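Long-range contacts in transcriptional regulator nlh2 (Aquifex aeolicus, PDB 4G3V), which probably activates sigma54-dependent transcription under the control of its regulatory GAF domain, here captured in an inactive state: residues T110-L115 against F133-D138; I116-K121 against T148-G153. One frame throughout, in Å; residues are numbered along the deposited sequence.

In the fold
From the N terminus the chain lays down helices 4-19 and 25-40, strands 44-51, 54-61 and 70-72, helix 76-84 and edge strand 88-90, then reaches the turn at Thr110 and strand 113-122. The turn and the first residues of that strand enter interaction 1, most of the rest interaction 2. The chain turns back as strand 125-135, whose end closes the hairpin loop of interaction 1, and helix 139-162 then closes the longer loop of interaction 2. The segments alternate along the sequence, making the loops cross. With centres about 17 Å apart, the contacts join neighbouring strands at the hairpin's open end and sheet to helix deep in the GAF domain.

Interaction 1. Residues T110-L115 against F133-D138; sequences TEKHAL and FKEFSD
Glu135 reaches across the hairpin to His113 and Thr110. From its CB, which leaves the sheet on the face shared with His113, CG comes to rest over the imidazole, 3.6 Å from the ring centroid of His113 and 9° off the normal, a CH-pi contact. CD stays above the same side of the ring, shifted toward and past CE1, and brings the carboxylate to Thr110: OE2 accepts a 2.7 Å hydrogen bond from Thr110 OG1 on its anti side, 20° out of the carboxylate plane. The same OG1 accepts from Lys112 N in an ST turn, and Thr110 N donates to His113 ND1 (3.0 Å), tilted from the imidazole plane. With an alanine at His113, Thr110 N would probably lose this acceptor and Glu135 CG the ring it lies over. Next along this face, Leu115 lies beside Phe133, pointing the same way: Leu115 CG, anti to its own N (chi1 -174°), and CD1 lie against the ring, CD1 3.6 Å from Phe133 CZ. On the other face Ala114 CB meets Phe136 CD2 at 3.8 Å, under helix 139-162. Between the faces, Ala114 and Lys134 form a hydrogen-bonded pair, with Ala114 N to Lys134 O 2.8 Å, and Phe136 N bonds to Lys112 O just past the strand end. This is the open end of an antiparallel beta hairpin in the GAF-domain sheet.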
loop_
_atom_site.group_PDB
_atom_site.type_symbol
_atom_site.label_atom_id
_atom_site.label_comp_id
_atom_site.label_asym_id
_atom_site.label_seq_id
_atom_site.Cartn_x
_atom_site.Cartn_y
_atom_site.Cartn_z
ATOM N N THR A 110 -20.973 18.661 -6.406
ATOM C CA THR A 110 -21.880 18.375 -7.516
ATOM C C THR A 110 -22.461 16.985 -7.323
ATOM O O THR A 110 -22.100 16.283 -6.383
ATOM C CB THR A 110 -21.155 18.370 -8.868
ATOM O OG1 THR A 110 -20.385 17.168 -8.994
ATOM C CG2 THR A 110 -20.241 19.587 -9.004
ATOM N N GLU A 111 -23.344 16.576 -8.226
ATOM C CA GLU A 111 -23.943 15.253 -8.135
ATOM C C GLU A 111 -22.950 14.155 -8.524
ATOM O O GLU A 111 -23.180 12.976 -8.251
ATOM C CB GLU A 111 -25.188 15.167 -9.019
ATOM C CG GLU A 111 -25.933 13.845 -8.889
ATOM C CD GLU A 111 -27.270 13.855 -9.597
ATOM O OE1 GLU A 111 -27.887 14.942 -9.698
ATOM O OE2 GLU A 111 -27.703 12.774 -10.055
ATOM N N LYS A 112 -21.839 14.541 -9.145
ATOM C CA LYS A 112 -20.844 13.564 -9.585
ATOM C C LYS A 112 -19.842 13.217 -8.485
ATOM O O LYS A 112 -19.130 12.213 -8.583
ATOM C CB LYS A 112 -20.114 14.074 -10.827
ATOM C CG LYS A 112 -21.061 14.412 -11.971
ATOM C CD LYS A 112 -20.465 14.052 -13.323
ATOM C CE LYS A 112 -19.291 14.946 -13.686
ATOM N NZ LYS A 112 -18.922 14.807 -15.132
ATOM N N HIS A 113 -19.785 14.030 -7.433
ATOM C CA HIS A 113 -18.835 13.766 -6.349
ATOM C C HIS A 113 -19.160 12.477 -5.621
ATOM O O HIS A 113 -20.308 12.237 -5.243
ATOM C CB HIS A 113 -18.815 14.904 -5.330
ATOM C CG HIS A 113 -17.910 16.033 -5.705
ATOM N ND1 HIS A 113 -18.363 17.154 -6.364
ATOM C CD2 HIS A 113 -16.581 16.207 -5.533
ATOM C CE1 HIS A 113 -17.350 17.975 -6.577
ATOM N NE2 HIS A 113 -16.255 17.423 -6.081
ATOM N N ALA A 114 -18.137 11.651 -5.422
ATOM C CA ALA A 114 -18.242 10.502 -4.536
ATOM C C ALA A 114 -17.451 10.763 -3.260
ATOM O O ALA A 114 -16.543 11.599 -3.227
ATOM C CB ALA A 114 -17.731 9.257 -5.215
ATOM N N LEU A 115 -17.805 10.032 -2.210
ATOM C CA LEU A 115 -17.061 10.046 -0.966
ATOM C C LEU A 115 -16.414 8.676 -0.804
ATOM O O LEU A 115 -17.089 7.652 -0.914
ATOM C CB LEU A 115 -18.006 10.344 0.203
ATOM C CG LEU A 115 -17.403 10.535 1.595
ATOM C CD1 LEU A 115 -18.414 11.136 2.560
ATOM C CD2 LEU A 115 -16.887 9.238 2.149
ATOM N N PHE A 133 -13.164 13.367 -1.257
ATOM C CA PHE A 133 -14.281 13.638 -2.139
ATOM C C PHE A 133 -13.721 13.873 -3.542
ATOM O O PHE A 133 -12.752 14.623 -3.718
ATOM C CB PHE A 133 -15.018 14.885 -1.671
ATOM C CG PHE A 133 -15.739 14.714 -0.368
ATOM C CD1 PHE A 133 -15.072 14.865 0.829
ATOM C CD2 PHE A 133 -17.094 14.409 -0.346
ATOM C CE1 PHE A 133 -15.731 14.712 2.030
ATOM C CE2 PHE A 133 -17.757 14.251 0.845
ATOM C CZ PHE A 133 -17.071 14.407 2.043
ATOM N N LYS A 134 -14.307 13.231 -4.540
ATOM C CA LYS A 134 -13.814 13.369 -5.893
ATOM C C LYS A 134 -14.899 13.010 -6.905
ATOM O O LYS A 134 -15.679 12.094 -6.678
ATOM C CB LYS A 134 -12.603 12.462 -6.087
ATOM C CG LYS A 134 -12.041 12.477 -7.504
ATOM C CD LYS A 134 -10.786 11.620 -7.584
ATOM C CE LYS A 134 -10.361 11.381 -9.018
ATOM N NZ LYS A 134 -9.942 12.645 -9.678
ATOM N N GLU A 135 -14.940 13.737 -8.015
ATOM C CA GLU A 135 -15.903 13.466 -9.079
ATOM C C GLU A 135 -15.519 12.249 -9.921
ATOM O O GLU A 135 -14.361 12.069 -10.280
ATOM C CB GLU A 135 -16.018 14.673 -10.015
ATOM C CG GLU A 135 -16.679 15.894 -9.414
ATOM C CD GLU A 135 -17.039 16.909 -10.484
ATOM O OE1 GLU A 135 -16.296 16.995 -11.484
ATOM O OE2 GLU A 135 -18.066 17.602 -10.340
ATOM N N PHE A 136 -16.520 11.449 -10.263
ATOM C CA PHE A 136 -16.350 10.296 -11.137
ATOM C C PHE A 136 -17.504 10.269 -12.123
ATOM O O PHE A 136 -18.606 10.730 -11.810
ATOM C CB PHE A 136 -16.363 9.002 -10.339
ATOM C CG PHE A 136 -15.193 8.849 -9.424
ATOM C CD1 PHE A 136 -14.020 8.274 -9.875
ATOM C CD2 PHE A 136 -15.261 9.293 -8.118
ATOM C CE1 PHE A 136 -12.935 8.137 -9.040
ATOM C CE2 PHE A 136 -14.178 9.154 -7.265
ATOM C CZ PHE A 136 -13.014 8.575 -7.728
ATOM N N SER A 137 -17.252 9.700 -13.298
ATOM C CA SER A 137 -18.249 9.641 -14.359
ATOM C C SER A 137 -18.833 8.239 -14.559
ATOM O O SER A 137 -19.636 8.029 -15.466
ATOM C CB SER A 137 -17.637 10.141 -15.666
ATOM O OG SER A 137 -17.231 11.494 -15.537
ATOM N N ASP A 138 -18.426 7.286 -13.722
ATOM C CA ASP A 138 -19.002 5.939 -13.751
ATOM C C ASP A 138 -18.581 5.123 -12.530
ATOM O O ASP A 138 -17.490 5.312 -11.991
ATOM C CB ASP A 138 -18.604 5.198 -15.029
ATOM C CG ASP A 138 -17.108 5.145 -15.227
ATOM O OD1 ASP A 138 -16.443 4.375 -14.503
ATOM O OD2 ASP A 138 -16.602 5.870 -16.110
#

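Interaction 2. Residues I116-K121 against T148-G153; sequences IAAPIK and TINVIG
Ile149 lays its CG2 branch over the strand, where it meets two side chains: Ile116 CG2 lies 3.9 Å from Ile149 CG2, and Ala118 CB lies 4.1 Å from the same methyl. The two isoleucines meet at a slant through their branch methyls. With chi1 near -60° in both, CG2 is anti to the backbone N, and it is this methyl that each offers to the other. Ile116 also touches Leu142 and Phe145 of the same helix. Ala118 is small enough for the helix backbone to come down on it, its CB 4.1 Å from Asn150 CA. Helix 139-162 thus runs along strand 113-122 on one face of the antiparallel GAF-domain sheet, the short segments 26° from parallel and their axes 7.3 Å apart at closest approach. Gly153 makes the next close approach, with its CA 3.8 Å from Pro119 O; a beta carbon on it would point at the strand and run into that oxygen. Farther along, Ile120 sets CG1 and CG2 against the carbonyl oxygen of Gly153. Polar links between the two segments run through water. Water 2 lies between Pro119 O and Asn150 OD1, within hydrogen-bonding distance of both, 2.7 Å from Pro119 O and 2.6 Å from Asn150 OD1, while water 1 accepts from Lys121 N at 2.8 Å and lies beside Pro119 O and, more weakly bound, Gly153 O. Asn150 OD1 is turned to the strand side, whereas ND2 donates to Asn13 of the second subunit, which also packs on the side of the helix away from the strand.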
loop_
_atom_site.group_PDB
_atom_site.type_symbol
_atom_site.label_atom_id
_atom_site.label_comp_id
_atom_site.label_asym_id
_atom_site.label_seq_id
_atom_site.Cartn_x
_atom_site.Cartn_y
_atom_site.Cartn_z
ATOM N N ILE A 116 -15.108 8.645 -0.578
ATOM C CA ILE A 116 -14.446 7.387 -0.229
ATOM C C ILE A 116 -13.770 7.568 1.120
ATOM O O ILE A 116 -12.983 8.491 1.304
ATOM C CB ILE A 116 -13.388 6.974 -1.258
ATOM C CG1 ILE A 116 -14.031 6.760 -2.624
ATOM C CG2 ILE A 116 -12.652 5.701 -0.798
ATOM C CD1 ILE A 116 -13.035 6.501 -3.727
ATOM N N ALA A 117 -14.085 6.685 2.056
ATOM C CA ALA A 117 -13.527 6.754 3.390
ATOM C C ALA A 117 -12.925 5.398 3.724
ATOM O O ALA A 117 -13.588 4.358 3.577
ATOM C CB ALA A 117 -14.599 7.148 4.396
ATOM N N ALA A 118 -11.664 5.408 4.147
ATOM C CA ALA A 118 -10.948 4.174 4.442
ATOM C C ALA A 118 -10.330 4.248 5.827
ATOM O O ALA A 118 -9.824 5.306 6.253
ATOM C CB ALA A 118 -9.868 3.919 3.412
ATOM N N PRO A 119 -10.332 3.114 6.527
ATOM C CA PRO A 119 -9.798 3.088 7.888
ATOM C C PRO A 119 -8.271 3.128 7.888
ATOM O O PRO A 119 -7.605 2.679 6.939
ATOM C CB PRO A 119 -10.299 1.753 8.440
ATOM C CG PRO A 119 -10.437 0.889 7.251
ATOM C CD PRO A 119 -10.793 1.787 6.085
ATOM N N ILE A 120 -7.745 3.702 8.961
ATOM C CA ILE A 120 -6.324 3.732 9.243
ATOM C C ILE A 120 -6.140 2.865 10.480
ATOM O O ILE A 120 -6.585 3.238 11.571
ATOM C CB ILE A 120 -5.859 5.175 9.539
ATOM C CG1 ILE A 120 -6.042 6.048 8.304
ATOM C CG2 ILE A 120 -4.399 5.201 9.972
ATOM C CD1 ILE A 120 -5.899 7.548 8.578
ATOM N N LYS A 121 -5.496 1.714 10.301
ATOM C CA LYS A 121 -5.412 0.696 11.345
ATOM C C LYS A 121 -3.994 0.426 11.812
ATOM O O LYS A 121 -3.071 0.320 11.002
ATOM C CB LYS A 121 -5.985 -0.616 10.836
ATOM C CG LYS A 121 -7.481 -0.569 10.573
ATOM C CD LYS A 121 -8.033 -1.974 10.373
ATOM C CE LYS A 121 -9.466 -1.943 9.950
ATOM N NZ LYS A 121 -10.021 -3.322 9.793
ATOM N N THR A 148 -6.873 2.255 -4.229
ATOM C CA THR A 148 -5.732 3.111 -3.945
ATOM C C THR A 148 -5.908 3.916 -2.652
ATOM O O THR A 148 -4.968 4.056 -1.867
ATOM C CB THR A 148 -5.452 4.036 -5.123
ATOM O OG1 THR A 148 -4.978 3.249 -6.218
ATOM C CG2 THR A 148 -4.401 5.052 -4.763
ATOM N N ILE A 149 -7.105 4.428 -2.393
ATOM C CA ILE A 149 -7.333 5.117 -1.130
ATOM C C ILE A 149 -7.158 4.130 0.034
ATOM O O ILE A 149 -6.605 4.476 1.093
ATOM C CB ILE A 149 -8.710 5.807 -1.101
ATOM C CG1 ILE A 149 -8.792 6.839 -2.230
ATOM C CG2 ILE A 149 -8.965 6.471 0.270
ATOM C CD1 ILE A 149 -7.748 7.922 -2.155
ATOM N N ASN A 150 -7.615 2.894 -0.143
ATOM C CA ASN A 150 -7.407 1.902 0.904
ATOM C C ASN A 150 -5.917 1.676 1.173
ATOM O O ASN A 150 -5.500 1.547 2.326
ATOM C CB ASN A 150 -8.068 0.579 0.575
ATOM C CG ASN A 150 -7.944 -0.419 1.729
ATOM O OD1 ASN A 150 -8.553 -0.233 2.788
ATOM N ND2 ASN A 150 -7.127 -1.453 1.544
ATOM N N VAL A 151 -5.122 1.630 0.111
ATOM C CA VAL A 151 -3.679 1.476 0.254
ATOM C C VAL A 151 -3.113 2.642 1.053
ATOM O O VAL A 151 -2.295 2.452 1.947
ATOM C CB VAL A 151 -2.973 1.409 -1.105
ATOM C CG1 VAL A 151 -1.472 1.624 -0.939
ATOM C CG2 VAL A 151 -3.257 0.070 -1.785
ATOM N N ILE A 152 -3.583 3.854 0.762
ATOM C CA ILE A 152 -3.072 5.026 1.467
ATOM C C ILE A 152 -3.442 4.974 2.955
ATOM O O ILE A 152 -2.638 5.321 3.808
ATOM C CB ILE A 152 -3.520 6.312 0.785
ATOM C CG1 ILE A 152 -2.812 6.395 -0.583
ATOM C CG2 ILE A 152 -3.175 7.542 1.650
ATOM C CD1 ILE A 152 -3.307 7.460 -1.456
ATOM N N GLY A 153 -4.628 4.471 3.274
ATOM C CA GLY A 153 -5.008 4.294 4.667
ATOM C C GLY A 153 -4.066 3.347 5.397
ATOM O O GLY A 153 -3.713 3.559 6.561
HETATM O O HOH W 1 -5.234 0.860 7.614
HETATM O O HOH W 2 -7.539 1.204 4.670
#